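PDB 4YOK: putative flagellar protein FliS from Parabacteroides merdae ATCC 43184, which is of unknown function despite its flagellar name, and joins an N-terminal prealbumin-like domain to a C-terminal domain of the E-set group. Local coordinates for residues A180-V185 with S198-L203; I122-P127 with V158-V163; S10-R15 with V84-K89; R26-A31 with F143-N148; P76-H81 with E97-F102. All coordinates share one frame; numbering follows the deposited sequence.

Contact 1. Residues A180-V185 with S198-L203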
# COMPACT_ATOMS: atom_id res chain seq x y z
N ALA A 180 6.98 -0.16 -21.77
CA ALA A 180 6.85 0.77 -20.64
C ALA A 180 7.45 0.09 -19.44
O ALA A 180 7.35 -1.13 -19.34
CB ALA A 180 5.38 1.11 -20.39
N LEU A 181 8.09 0.86 -18.55
CA LEU A 181 8.72 0.27 -17.38
C LEU A 181 8.45 1.12 -16.15
O LEU A 181 8.65 2.34 -16.18
CB LEU A 181 10.24 0.10 -17.61
CG LEU A 181 11.00 -0.80 -16.63
CD1 LEU A 181 10.62 -2.28 -16.82
CD2 LEU A 181 12.52 -0.60 -16.79
N TYR A 182 8.00 0.47 -15.08
CA TYR A 182 7.65 1.14 -13.82
C TYR A 182 8.44 0.53 -12.67
O TYR A 182 8.68 -0.67 -12.67
CB TYR A 182 6.14 0.99 -13.56
CG TYR A 182 5.25 1.64 -14.60
CD1 TYR A 182 4.98 1.00 -15.81
CD2 TYR A 182 4.65 2.87 -14.36
CE1 TYR A 182 4.15 1.59 -16.76
CE2 TYR A 182 3.81 3.46 -15.31
CZ TYR A 182 3.55 2.81 -16.50
OH TYR A 182 2.72 3.37 -17.44
N ALA A 183 8.88 1.36 -11.72
CA ALA A 183 9.68 0.89 -10.59
C ALA A 183 8.97 1.16 -9.29
O ALA A 183 8.16 2.09 -9.19
CB ALA A 183 11.05 1.56 -10.59
N ARG A 184 9.31 0.37 -8.27
CA ARG A 184 8.76 0.54 -6.93
C ARG A 184 9.68 -0.12 -5.92
O ARG A 184 10.40 -1.08 -6.25
CB ARG A 184 7.33 -0.06 -6.83
CG ARG A 184 6.44 0.63 -5.80
CD ARG A 184 5.06 -0.03 -5.74
NE ARG A 184 4.05 0.81 -5.06
CZ ARG A 184 2.86 0.36 -4.64
NH1 ARG A 184 2.52 -0.91 -4.82
NH2 ARG A 184 2.02 1.19 -4.02
N VAL A 185 9.63 0.34 -4.67
CA VAL A 185 10.37 -0.36 -3.62
C VAL A 185 9.37 -0.73 -2.52
O VAL A 185 8.35 -0.03 -2.36
CB VAL A 185 11.63 0.36 -3.07
CG1 VAL A 185 12.73 0.43 -4.13
CG2 VAL A 185 11.30 1.74 -2.51
N SER A 198 6.91 2.51 -1.83
CA SER A 198 7.10 3.85 -2.37
C SER A 198 5.98 4.09 -3.39
O SER A 198 5.34 3.11 -3.80
CB SER A 198 8.46 3.92 -3.07
OG SER A 198 8.48 3.11 -4.25
N PRO A 199 5.74 5.31 -3.89
CA PRO A 199 4.85 5.44 -5.07
C PRO A 199 5.48 4.69 -6.25
O PRO A 199 6.70 4.44 -6.25
CB PRO A 199 4.87 6.96 -5.37
CG PRO A 199 5.39 7.60 -4.13
CD PRO A 199 6.34 6.62 -3.53
N VAL A 200 4.68 4.34 -7.25
CA VAL A 200 5.19 3.72 -8.47
C VAL A 200 5.77 4.86 -9.30
O VAL A 200 5.12 5.90 -9.41
CB VAL A 200 4.05 2.96 -9.21
CG1 VAL A 200 4.50 2.47 -10.60
CG2 VAL A 200 3.52 1.83 -8.37
N VAL A 201 6.98 4.67 -9.84
CA VAL A 201 7.70 5.64 -10.68
C VAL A 201 7.83 5.10 -12.10
O VAL A 201 8.42 4.03 -12.28
CB VAL A 201 9.10 5.95 -10.04
CG1 VAL A 201 9.92 6.90 -10.92
CG2 VAL A 201 8.95 6.54 -8.63
N ARG A 202 7.34 5.84 -13.11
CA ARG A 202 7.50 5.44 -14.50
C ARG A 202 8.92 5.79 -14.97
O ARG A 202 9.33 6.95 -14.90
CB ARG A 202 6.43 6.08 -15.43
CG ARG A 202 6.51 5.47 -16.80
CD ARG A 202 5.41 5.94 -17.73
NE ARG A 202 5.59 5.35 -19.04
CZ ARG A 202 4.75 5.51 -20.06
NH1 ARG A 202 3.64 6.23 -19.90
NH2 ARG A 202 4.99 4.93 -21.22
N LEU A 203 9.67 4.79 -15.44
CA LEU A 203 11.05 4.99 -15.90
C LEU A 203 11.13 5.10 -17.42
O LEU A 203 12.06 5.73 -17.93
CB LEU A 203 11.99 3.87 -15.41
CG LEU A 203 12.09 3.65 -13.90
CD1 LEU A 203 13.04 2.52 -13.59
CD2 LEU A 203 12.54 4.91 -13.17
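A183 and V201 form the hydrogen-bonded pair, and Y182 and R202 the adjoining non-hydrogen-bonded pair, of an antiparallel ladder in which A183 N reaches V201 O at 2.8 Å and V201 N returns to A183 O at 2.9 Å. L203 N carries the pattern on to L181 O. At the other end S198 breaks it: its N still binds V185 O, but V185 N goes to S198 OG (3.0 Å), which sits between the backbone N and the carbonyl carbon (chi1 68°). This beta hairpin supplies two strands of a four-stranded antiparallel sheet of the C-terminal domain, with 196-202 at its edge. L203 CD1 lies against A183 CB at 3.7 Å, on the face where A183 also meets M116 of strand 115-124. On the reverse face R202 CG rides over the Y182 ring, 4.1 Å from its centroid, as a CH-pi contact, while R202 NE is held by K204 O. R184 NE meets S198 O at 2.9 Å almost head-on to the carbonyl (173°), the bond bent at the hydrogen (146°) and tilted from the guanidinium plane. V200 CG2 covers one face of this guanidinium, whose NH1 and NH2 bind A144 O and L25 O.

Contact 2. Residues I122-P127 with V158-V163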
# COMPACT_ATOMS: atom_id res chain seq x y z
N ILE A 122 14.48 4.70 5.04
CA ILE A 122 13.51 3.87 5.76
C ILE A 122 13.45 4.43 7.16
O ILE A 122 14.45 4.40 7.88
CB ILE A 122 13.83 2.35 5.75
CG1 ILE A 122 13.82 1.78 4.32
CG2 ILE A 122 12.82 1.60 6.68
CD1 ILE A 122 14.48 0.38 4.21
N ASN A 123 12.31 5.00 7.50
CA ASN A 123 12.06 5.60 8.80
C ASN A 123 11.24 4.65 9.66
O ASN A 123 10.14 4.27 9.26
CB ASN A 123 11.30 6.93 8.61
CG ASN A 123 11.93 7.81 7.55
OD1 ASN A 123 13.04 8.31 7.74
ND2 ASN A 123 11.32 7.89 6.36
N ARG A 124 11.77 4.29 10.84
CA ARG A 124 11.06 3.42 11.77
C ARG A 124 10.04 4.26 12.57
O ARG A 124 10.43 5.23 13.24
CB ARG A 124 12.03 2.69 12.71
CG ARG A 124 11.31 1.68 13.63
CD ARG A 124 12.24 0.88 14.54
NE ARG A 124 13.10 1.77 15.33
CZ ARG A 124 14.42 1.76 15.26
NH1 ARG A 124 15.05 0.91 14.46
NH2 ARG A 124 15.14 2.59 16.01
N ILE A 125 8.76 3.93 12.45
CA ILE A 125 7.67 4.63 13.16
C ILE A 125 7.37 3.92 14.48
O ILE A 125 7.17 4.60 15.50
CB ILE A 125 6.40 4.76 12.26
CG1 ILE A 125 6.69 5.44 10.87
CG2 ILE A 125 5.24 5.45 12.97
CD1 ILE A 125 7.33 6.87 10.90
N VAL A 126 7.30 2.57 14.47
CA VAL A 126 6.97 1.79 15.68
C VAL A 126 8.30 1.40 16.34
O VAL A 126 9.12 0.76 15.69
CB VAL A 126 6.05 0.60 15.31
CG1 VAL A 126 5.79 -0.33 16.51
CG2 VAL A 126 4.73 1.12 14.73
N PRO A 127 8.54 1.78 17.61
CA PRO A 127 9.86 1.56 18.23
C PRO A 127 10.42 0.14 18.21
O PRO A 127 11.64 -0.01 18.10
CB PRO A 127 9.64 1.99 19.68
CG PRO A 127 8.61 3.02 19.59
CD PRO A 127 7.68 2.59 18.50
N VAL A 158 18.73 -5.37 5.66
CA VAL A 158 18.58 -3.90 5.73
C VAL A 158 18.03 -3.49 7.08
O VAL A 158 17.15 -4.15 7.64
CB VAL A 158 17.69 -3.38 4.56
CG1 VAL A 158 17.63 -1.85 4.54
CG2 VAL A 158 18.17 -3.90 3.22
N VAL A 159 18.54 -2.37 7.60
CA VAL A 159 18.09 -1.78 8.87
C VAL A 159 17.57 -0.35 8.57
O VAL A 159 17.93 0.20 7.54
CB VAL A 159 19.19 -1.81 9.98
CG1 VAL A 159 19.52 -3.24 10.42
CG2 VAL A 159 20.46 -1.06 9.55
N PRO A 160 16.77 0.29 9.47
CA PRO A 160 16.31 1.66 9.19
C PRO A 160 17.46 2.65 9.02
O PRO A 160 18.55 2.47 9.58
CB PRO A 160 15.48 2.00 10.44
CG PRO A 160 15.01 0.68 10.93
CD PRO A 160 16.20 -0.20 10.74
N GLY A 161 17.20 3.69 8.23
CA GLY A 161 18.16 4.73 7.89
C GLY A 161 18.29 4.89 6.39
O GLY A 161 17.36 4.56 5.65
N SER A 162 19.44 5.39 5.93
CA SER A 162 19.69 5.58 4.50
C SER A 162 19.99 4.24 3.86
O SER A 162 20.72 3.43 4.44
CB SER A 162 20.86 6.55 4.28
OG SER A 162 20.53 7.82 4.80
N VAL A 163 19.39 3.96 2.71
CA VAL A 163 19.56 2.69 2.01
C VAL A 163 20.06 2.97 0.58
O VAL A 163 19.61 3.93 -0.06
CB VAL A 163 18.22 1.91 2.05
CG1 VAL A 163 18.30 0.64 1.24
CG2 VAL A 163 17.81 1.59 3.48
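I122 is joined to G161 by a reciprocal pair of backbone hydrogen bonds, I122 N to G161 O and G161 N to I122 O, both 2.9 Å long. They make one antiparallel hydrogen-bonded pair, and this is where the contact is tight. The I122 side chain does most of the packing. With CG1 anti to the carbonyl carbon (chi1 -62°) and the chain extended beyond it, CD1 touches V163 CG2 at 3.6 Å. The same methyl meets V158 CG1 at 3.9 Å, the two side chains crossing at about a right angle. F102, I131 and V134 press on I122 as well, and the buried branch is surrounded by aliphatic and aromatic groups. G161 adopts a positive phi (126°), a backbone shape natural to glycine, just where the chain enters strand 161-168.

The other side, two residues along at R124, is much looser. R124 is exposed and bends at chi3 (54°), which brings NH1 to the CG corner of the P160 ring, 3.5 Å away, and R124 CB lies 4.0 Å from that same P160 CG. This is plain van der Waals contact at the solvent boundary. Beyond it the chains part, and I125 and V126 turn instead to Y101, binding it through their backbones. The pairing joins strands 115-124 and 161-168, neighbours in a three-stranded antiparallel sheet whose inner side chains meet strand 131-139 of a second sheet, an arrangement consistent with the immunoglobulin-like beta sandwich of E-set domains.

Contact 3. Residues S10-R15 with V84-K89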
# COMPACT_ATOMS: atom_id res chain seq x y z
N SER A 10 -25.15 6.62 -2.32
CA SER A 10 -24.11 7.61 -2.54
C SER A 10 -22.73 6.98 -2.60
O SER A 10 -22.47 5.90 -2.05
CB SER A 10 -24.14 8.66 -1.44
OG SER A 10 -25.32 9.44 -1.49
N LYS A 11 -21.82 7.72 -3.25
CA LYS A 11 -20.43 7.33 -3.41
C LYS A 11 -19.60 7.76 -2.19
O LYS A 11 -19.58 8.94 -1.81
CB LYS A 11 -19.86 7.95 -4.70
CG LYS A 11 -18.48 7.43 -5.10
CD LYS A 11 -18.21 7.79 -6.56
CE LYS A 11 -16.79 8.25 -6.82
NZ LYS A 11 -16.65 8.88 -8.16
N LEU A 12 -18.97 6.79 -1.55
CA LEU A 12 -18.02 7.02 -0.46
C LEU A 12 -16.60 6.84 -1.01
O LEU A 12 -16.29 5.79 -1.59
CB LEU A 12 -18.26 6.10 0.74
CG LEU A 12 -17.20 6.17 1.88
CD1 LEU A 12 -17.19 7.56 2.60
CD2 LEU A 12 -17.38 5.05 2.85
N VAL A 13 -15.76 7.87 -0.86
CA VAL A 13 -14.37 7.84 -1.32
C VAL A 13 -13.50 8.02 -0.11
O VAL A 13 -13.82 8.82 0.76
CB VAL A 13 -14.09 8.92 -2.43
CG1 VAL A 13 -12.61 8.97 -2.79
CG2 VAL A 13 -14.91 8.65 -3.68
N GLY A 14 -12.39 7.31 -0.06
CA GLY A 14 -11.51 7.46 1.08
C GLY A 14 -10.07 7.12 0.81
O GLY A 14 -9.71 6.69 -0.30
N ARG A 15 -9.25 7.36 1.82
CA ARG A 15 -7.81 7.08 1.81
C ARG A 15 -7.37 6.60 3.17
O ARG A 15 -7.83 7.14 4.18
CB ARG A 15 -7.00 8.36 1.48
CG ARG A 15 -6.92 8.80 0.04
CD ARG A 15 -6.39 10.22 -0.04
NE ARG A 15 -7.28 11.12 0.70
CZ ARG A 15 -6.95 12.31 1.17
NH1 ARG A 15 -5.74 12.82 0.94
NH2 ARG A 15 -7.83 13.02 1.86
N VAL A 84 -12.93 5.09 12.09
CA VAL A 84 -13.48 6.44 11.88
C VAL A 84 -14.98 6.31 11.55
O VAL A 84 -15.38 5.38 10.83
CB VAL A 84 -12.66 7.27 10.83
CG1 VAL A 84 -12.74 6.68 9.42
CG2 VAL A 84 -13.07 8.75 10.83
N THR A 85 -15.80 7.21 12.11
CA THR A 85 -17.24 7.26 11.86
C THR A 85 -17.50 8.07 10.59
O THR A 85 -16.96 9.17 10.42
CB THR A 85 -18.01 7.77 13.08
OG1 THR A 85 -17.75 6.87 14.15
CG2 THR A 85 -19.53 7.82 12.84
N VAL A 86 -18.29 7.49 9.69
CA VAL A 86 -18.68 8.01 8.38
C VAL A 86 -20.19 8.30 8.38
O VAL A 86 -20.98 7.39 8.62
CB VAL A 86 -18.32 6.97 7.25
CG1 VAL A 86 -18.83 7.42 5.89
CG2 VAL A 86 -16.83 6.68 7.19
N ASN A 87 -20.58 9.53 8.06
CA ASN A 87 -22.00 9.86 7.89
C ASN A 87 -22.20 10.07 6.40
O ASN A 87 -21.82 11.12 5.87
CB ASN A 87 -22.42 11.06 8.75
CG ASN A 87 -22.88 10.64 10.13
OD1 ASN A 87 -22.21 10.92 11.14
ND2 ASN A 87 -24.01 9.95 10.21
N LEU A 88 -22.65 9.01 5.70
CA LEU A 88 -22.81 9.03 4.25
C LEU A 88 -24.16 9.60 3.86
O LEU A 88 -25.20 8.98 4.10
CB LEU A 88 -22.63 7.62 3.65
CG LEU A 88 -22.70 7.51 2.12
CD1 LEU A 88 -21.54 8.24 1.44
CD2 LEU A 88 -22.69 6.05 1.70
N LYS A 89 -24.13 10.78 3.24
CA LYS A 89 -25.28 11.52 2.72
C LYS A 89 -24.74 12.33 1.55
O LYS A 89 -23.95 13.26 1.76
CB LYS A 89 -25.94 12.38 3.82
CG LYS A 89 -26.99 13.40 3.34
CD LYS A 89 -28.25 12.77 2.72
CE LYS A 89 -29.14 13.79 2.04
NZ LYS A 89 -28.56 14.29 0.76
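L88 meets S10, K11 and L12 through its side chain alone, for no hydrogen bond links the two strands. Their axes approach to 8.9 Å and their directions differ by 150°, the spacing of strands in facing sheets rather than in one. L88 CB points toward the other strand but has no close partner there; from it the chain leaves with CG anti to the backbone N (chi1 -177°) and heads across the gap. CG arrives 4.0 Å from S10 CB. At the fork the two methyls divide the work. CD1 fits between successive residues, 3.9 Å from both S10 CB and K11 O, and touches L12 CB at 4.0 Å. CD2 meets the S10 carbonyl oxygen, 3.8 Å from S10 O. One leucine thus spans three consecutive residues of the opposing strand.

Beside it L12 answers in the reverse direction: its CD1 packs on V86 CG1 at 3.7 Å, the two side chains meeting at a slant. Of the S10 side chain, CB makes the apolar contact, while the hydroxyl is hydrogen-bonded to D63 OD1. In the N-terminal domain, which has a prealbumin-like fold, strand 9-18 is paired with strands 56-62 and 92-97, whereas strand 83-88 forms the border of a separate antiparallel sheet next to strand 64-70. The contact lies between these two sheets, where L61 touches both leucines, V94 touches L12 and V86, and Y66 flanks V86 and L88.

Contact 4. Residues R26-A31 with F143-N148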
# COMPACT_ATOMS: atom_id res chain seq x y z
N ARG A 26 -0.05 -2.50 -1.65
CA ARG A 26 -0.33 -3.47 -2.71
C ARG A 26 -1.82 -3.31 -2.99
O ARG A 26 -2.65 -3.55 -2.08
CB ARG A 26 0.02 -4.90 -2.29
CG ARG A 26 -0.49 -5.90 -3.34
CD ARG A 26 0.05 -7.32 -3.18
NE ARG A 26 -0.61 -8.17 -4.18
CZ ARG A 26 -1.04 -9.41 -3.97
NH1 ARG A 26 -0.83 -10.01 -2.80
NH2 ARG A 26 -1.68 -10.07 -4.93
N GLY A 27 -2.13 -2.86 -4.19
CA GLY A 27 -3.51 -2.58 -4.58
C GLY A 27 -4.15 -3.64 -5.44
O GLY A 27 -5.13 -3.35 -6.12
N THR A 28 -3.60 -4.86 -5.43
CA THR A 28 -4.11 -5.98 -6.24
C THR A 28 -4.42 -7.20 -5.38
O THR A 28 -3.90 -7.31 -4.27
CB THR A 28 -3.05 -6.39 -7.29
OG1 THR A 28 -1.85 -6.77 -6.60
CG2 THR A 28 -2.77 -5.29 -8.35
N GLY A 29 -5.18 -8.15 -5.94
CA GLY A 29 -5.47 -9.45 -5.33
C GLY A 29 -6.13 -9.42 -3.96
O GLY A 29 -6.01 -10.38 -3.21
N GLU A 30 -6.85 -8.33 -3.64
CA GLU A 30 -7.53 -8.13 -2.34
C GLU A 30 -6.50 -8.16 -1.19
O GLU A 30 -6.83 -8.57 -0.07
CB GLU A 30 -8.62 -9.20 -2.13
CG GLU A 30 -9.59 -9.32 -3.29
CD GLU A 30 -10.74 -10.28 -3.06
OE1 GLU A 30 -10.61 -11.20 -2.21
OE2 GLU A 30 -11.77 -10.12 -3.76
N ALA A 31 -5.27 -7.71 -1.47
CA ALA A 31 -4.19 -7.75 -0.49
C ALA A 31 -4.49 -6.95 0.78
O ALA A 31 -4.19 -7.42 1.88
CB ALA A 31 -2.91 -7.24 -1.10
N PHE A 143 0.84 -1.20 -12.38
CA PHE A 143 0.74 -1.98 -11.13
C PHE A 143 2.05 -2.69 -10.83
O PHE A 143 2.55 -3.46 -11.66
CB PHE A 143 -0.41 -3.02 -11.21
CG PHE A 143 -1.77 -2.37 -11.22
CD1 PHE A 143 -2.38 -1.97 -10.03
CD2 PHE A 143 -2.44 -2.14 -12.42
CE1 PHE A 143 -3.64 -1.37 -10.04
CE2 PHE A 143 -3.70 -1.52 -12.43
CZ PHE A 143 -4.29 -1.15 -11.24
N ALA A 144 2.61 -2.44 -9.64
CA ALA A 144 3.86 -3.10 -9.22
C ALA A 144 3.77 -3.43 -7.76
O ALA A 144 3.50 -2.54 -6.96
CB ALA A 144 5.07 -2.21 -9.50
N ASP A 145 3.98 -4.70 -7.40
CA ASP A 145 3.99 -5.11 -5.99
C ASP A 145 4.76 -6.43 -5.85
O ASP A 145 5.34 -6.90 -6.84
CB ASP A 145 2.56 -5.18 -5.39
CG ASP A 145 1.61 -6.04 -6.17
OD1 ASP A 145 1.84 -7.27 -6.23
OD2 ASP A 145 0.57 -5.51 -6.66
N ASP A 146 4.80 -7.01 -4.64
CA ASP A 146 5.56 -8.24 -4.38
C ASP A 146 5.11 -9.45 -5.24
O ASP A 146 5.91 -10.36 -5.46
CB ASP A 146 5.55 -8.60 -2.88
CG ASP A 146 4.20 -8.72 -2.21
OD1 ASP A 146 3.18 -8.62 -2.91
OD2 ASP A 146 4.17 -8.85 -0.97
N VAL A 147 3.85 -9.43 -5.75
CA VAL A 147 3.30 -10.52 -6.59
C VAL A 147 3.27 -10.08 -8.05
O VAL A 147 3.57 -10.87 -8.93
CB VAL A 147 1.88 -10.97 -6.10
CG1 VAL A 147 1.26 -12.02 -7.03
CG2 VAL A 147 1.92 -11.49 -4.67
N ASN A 148 2.87 -8.83 -8.30
CA ASN A 148 2.70 -8.29 -9.64
C ASN A 148 3.90 -7.53 -10.07
O ASN A 148 4.03 -6.36 -9.77
CB ASN A 148 1.46 -7.40 -9.71
CG ASN A 148 0.20 -8.15 -9.43
OD1 ASN A 148 -0.19 -8.34 -8.27
ND2 ASN A 148 -0.42 -8.65 -10.49
O HOH W 1 1.30 -9.59 -1.01
O HOH W 2 -0.07 -2.94 -6.22
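T28 and R26 both close on the carboxylate of D145. T28 OG1 donates to D145 OD2 at 2.7 Å from the syn side, 30° out of the carboxylate plane, and R26 NE forms a long salt bridge of 3.3 Å with D145 OD1. Within its own loop R26 NE points its hydrogen at T28 OG1 (3.1 Å), which lies in the guanidinium plane. V147 CG2 lies over one face of that group and T28 O over the opposite one, both toward the rim. T28 CG2 rests on F143 CD1 at 3.7 Å.

D145 is itself held by its own loop: OD1 accepts from V147 N (3.0 Å) on its anti lone pair, an Asx turn, and also from N148 N, 2.8 Å away and above the carboxylate plane, completing an Asx motif. The site bridges two surface loops, one from the N-terminal prealbumin-like domain and one from the C-terminal domain. Two waters add links between the loops, one between R26 NH1 and D146 OD1, the other from G27 N to D145 OD2. Farther out, a type I' turn from T28 to A31 shapes the first loop. The second is tied down through A144 N to Q53 OE1 and D146 N to Y197 OH.

Contact 5. Residues P76-H81 with E97-F102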
# COMPACT_ATOMS: atom_id res chain seq x y z
N PRO A 76 0.44 -3.05 6.51
CA PRO A 76 1.79 -2.75 7.08
C PRO A 76 1.72 -1.73 8.24
O PRO A 76 2.43 -0.71 8.24
CB PRO A 76 2.53 -2.18 5.87
CG PRO A 76 1.45 -1.45 5.10
CD PRO A 76 0.24 -2.35 5.22
N TRP A 77 0.83 -1.99 9.20
CA TRP A 77 0.60 -1.09 10.32
C TRP A 77 0.23 -1.86 11.58
O TRP A 77 -0.14 -3.03 11.49
CB TRP A 77 -0.48 -0.03 9.98
CG TRP A 77 -1.76 -0.60 9.41
CD1 TRP A 77 -2.70 -1.36 10.05
CD2 TRP A 77 -2.21 -0.46 8.05
NE1 TRP A 77 -3.70 -1.72 9.16
CE2 TRP A 77 -3.47 -1.11 7.96
CE3 TRP A 77 -1.71 0.22 6.93
CZ2 TRP A 77 -4.21 -1.12 6.77
CZ3 TRP A 77 -2.45 0.21 5.76
CH2 TRP A 77 -3.69 -0.45 5.68
N VAL A 78 0.36 -1.19 12.76
CA VAL A 78 0.04 -1.78 14.07
C VAL A 78 -1.39 -2.31 14.02
O VAL A 78 -2.28 -1.64 13.50
CB VAL A 78 0.22 -0.77 15.25
CG1 VAL A 78 -0.00 -1.44 16.60
CG2 VAL A 78 1.57 -0.08 15.22
N ASN A 79 -1.61 -3.48 14.59
CA ASN A 79 -2.93 -4.11 14.67
C ASN A 79 -3.72 -3.49 15.84
O ASN A 79 -4.01 -4.15 16.84
CB ASN A 79 -2.79 -5.63 14.82
CG ASN A 79 -4.07 -6.37 14.58
OD1 ASN A 79 -4.94 -5.91 13.84
ND2 ASN A 79 -4.20 -7.54 15.20
N ASN A 80 -4.07 -2.20 15.70
CA ASN A 80 -4.76 -1.40 16.72
C ASN A 80 -6.25 -1.23 16.49
O ASN A 80 -6.88 -0.51 17.26
CB ASN A 80 -4.13 -0.01 16.80
CG ASN A 80 -2.99 0.13 17.77
OD1 ASN A 80 -2.93 -0.54 18.81
ND2 ASN A 80 -2.09 1.06 17.49
N HIS A 81 -6.81 -1.84 15.42
CA HIS A 81 -8.24 -1.75 15.07
C HIS A 81 -8.69 -0.27 14.95
O HIS A 81 -9.73 0.14 15.49
CB HIS A 81 -9.12 -2.55 16.06
CG HIS A 81 -8.52 -3.88 16.41
ND1 HIS A 81 -8.47 -4.92 15.49
CD2 HIS A 81 -7.87 -4.26 17.54
CE1 HIS A 81 -7.84 -5.92 16.10
NE2 HIS A 81 -7.45 -5.57 17.34
N GLU A 97 -6.75 7.15 9.67
CA GLU A 97 -5.38 7.23 10.21
C GLU A 97 -4.97 5.91 10.82
O GLU A 97 -5.70 5.32 11.63
CB GLU A 97 -5.26 8.33 11.30
CG GLU A 97 -5.00 9.72 10.77
CD GLU A 97 -3.61 9.98 10.22
OE1 GLU A 97 -2.60 9.78 10.94
OE2 GLU A 97 -3.54 10.45 9.06
N VAL A 98 -3.79 5.43 10.41
CA VAL A 98 -3.20 4.19 10.94
C VAL A 98 -1.76 4.48 11.41
O VAL A 98 -1.25 5.59 11.19
CB VAL A 98 -3.24 3.06 9.89
CG1 VAL A 98 -4.70 2.74 9.49
CG2 VAL A 98 -2.36 3.38 8.66
N THR A 99 -1.11 3.49 12.05
CA THR A 99 0.28 3.66 12.50
C THR A 99 1.16 2.65 11.76
O THR A 99 1.25 1.50 12.20
CB THR A 99 0.44 3.53 14.02
OG1 THR A 99 -0.54 4.36 14.65
CG2 THR A 99 1.86 3.92 14.47
N PRO A 100 1.78 3.07 10.63
CA PRO A 100 2.65 2.13 9.89
C PRO A 100 3.87 1.73 10.71
O PRO A 100 4.30 2.51 11.55
CB PRO A 100 3.08 2.93 8.65
CG PRO A 100 2.16 4.13 8.59
CD PRO A 100 1.74 4.40 10.00
N TYR A 101 4.44 0.54 10.45
CA TYR A 101 5.68 0.10 11.14
C TYR A 101 6.84 0.96 10.64
O TYR A 101 7.66 1.43 11.42
CB TYR A 101 5.95 -1.38 10.84
CG TYR A 101 4.92 -2.30 11.45
CD1 TYR A 101 4.78 -2.40 12.83
CD2 TYR A 101 4.02 -3.00 10.65
CE1 TYR A 101 3.80 -3.20 13.41
CE2 TYR A 101 3.07 -3.86 11.21
CZ TYR A 101 2.96 -3.95 12.59
OH TYR A 101 2.02 -4.75 13.18
N PHE A 102 6.88 1.17 9.31
CA PHE A 102 7.91 1.92 8.59
C PHE A 102 7.32 2.83 7.53
O PHE A 102 6.23 2.58 7.01
CB PHE A 102 8.89 0.95 7.88
CG PHE A 102 9.63 0.04 8.84
CD1 PHE A 102 10.72 0.51 9.57
CD2 PHE A 102 9.19 -1.27 9.06
CE1 PHE A 102 11.36 -0.31 10.51
CE2 PHE A 102 9.84 -2.09 9.99
CZ PHE A 102 10.90 -1.60 10.72
O HOH W 3 4.95 0.09 7.23
O HOH W 4 -2.58 1.12 12.94
O HOH W 5 0.85 -4.96 15.62
O HOH W 6 -2.54 2.65 15.25
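W77 and P100 meet in a single backbone bridge, their CA atoms 3.8 Å apart, where a loop of the prealbumin-like domain packs against the linker leading into the C-terminal domain. The two large side chains serve this crossing in different ways. W77 carries its buried indole toward V16 and T70, CG lying between the backbone N and the carbonyl carbon (chi1 50°), and presents a face to V98. V98 CB stands over the five-membered ring of W77, 4.2 Å from its centroid, in a CH-pi contact, and V98 CG2 slides toward the rim to touch W77 CE3 at 3.7 Å. P76 CD lies over the opposite face toward the rim, placing the indole between a valine and a proline.

Y101 lies instead along the loop backbone. V78 N is over one face of its ring, offset toward the rim, and Y101 CE2 comes 3.3 Å from W77 O. V78 and T99 point the same way and run side by side. Two backbone bonds join the segments: V78 N binds T99 O at 2.9 Å, and Y101 N reaches P76 O at a longer 3.2 Å, from well above that carbonyl's plane. The V78 side chain also touches V126, which places this loop beside the second domain. A magnesium ion lies about 7 Å from the T99 side chain. Waters add further links: one molecule joins V78 O to T99 N, and another sits in the plane of the Y101 ring, 2.7 Å from Y101 OH, and accepts from N79 N.

Contact 3 is the buried, largely apolar one, joining facing sheets of the N-terminal domain without a hydrogen bond. Contacts 1 and 2 are partly buried strand pairings in different sheets of the C-terminal domain; backbone bonds lead, joined in contact 1 by serine and arginine side chains and a CH-pi contact, in contact 2 by aliphatic packing. The remaining two concern how the domains meet. Contact 4, at the surface, links loops of both by charge, hydroxyl and water, and touches contact 1 through the R184 guanidinium. Contact 5 mixes aromatic packing with bridging waters at the linker, and touches contact 2 through V78 and Y101. Contacts 4 and 5 have centres about 19 Å apart.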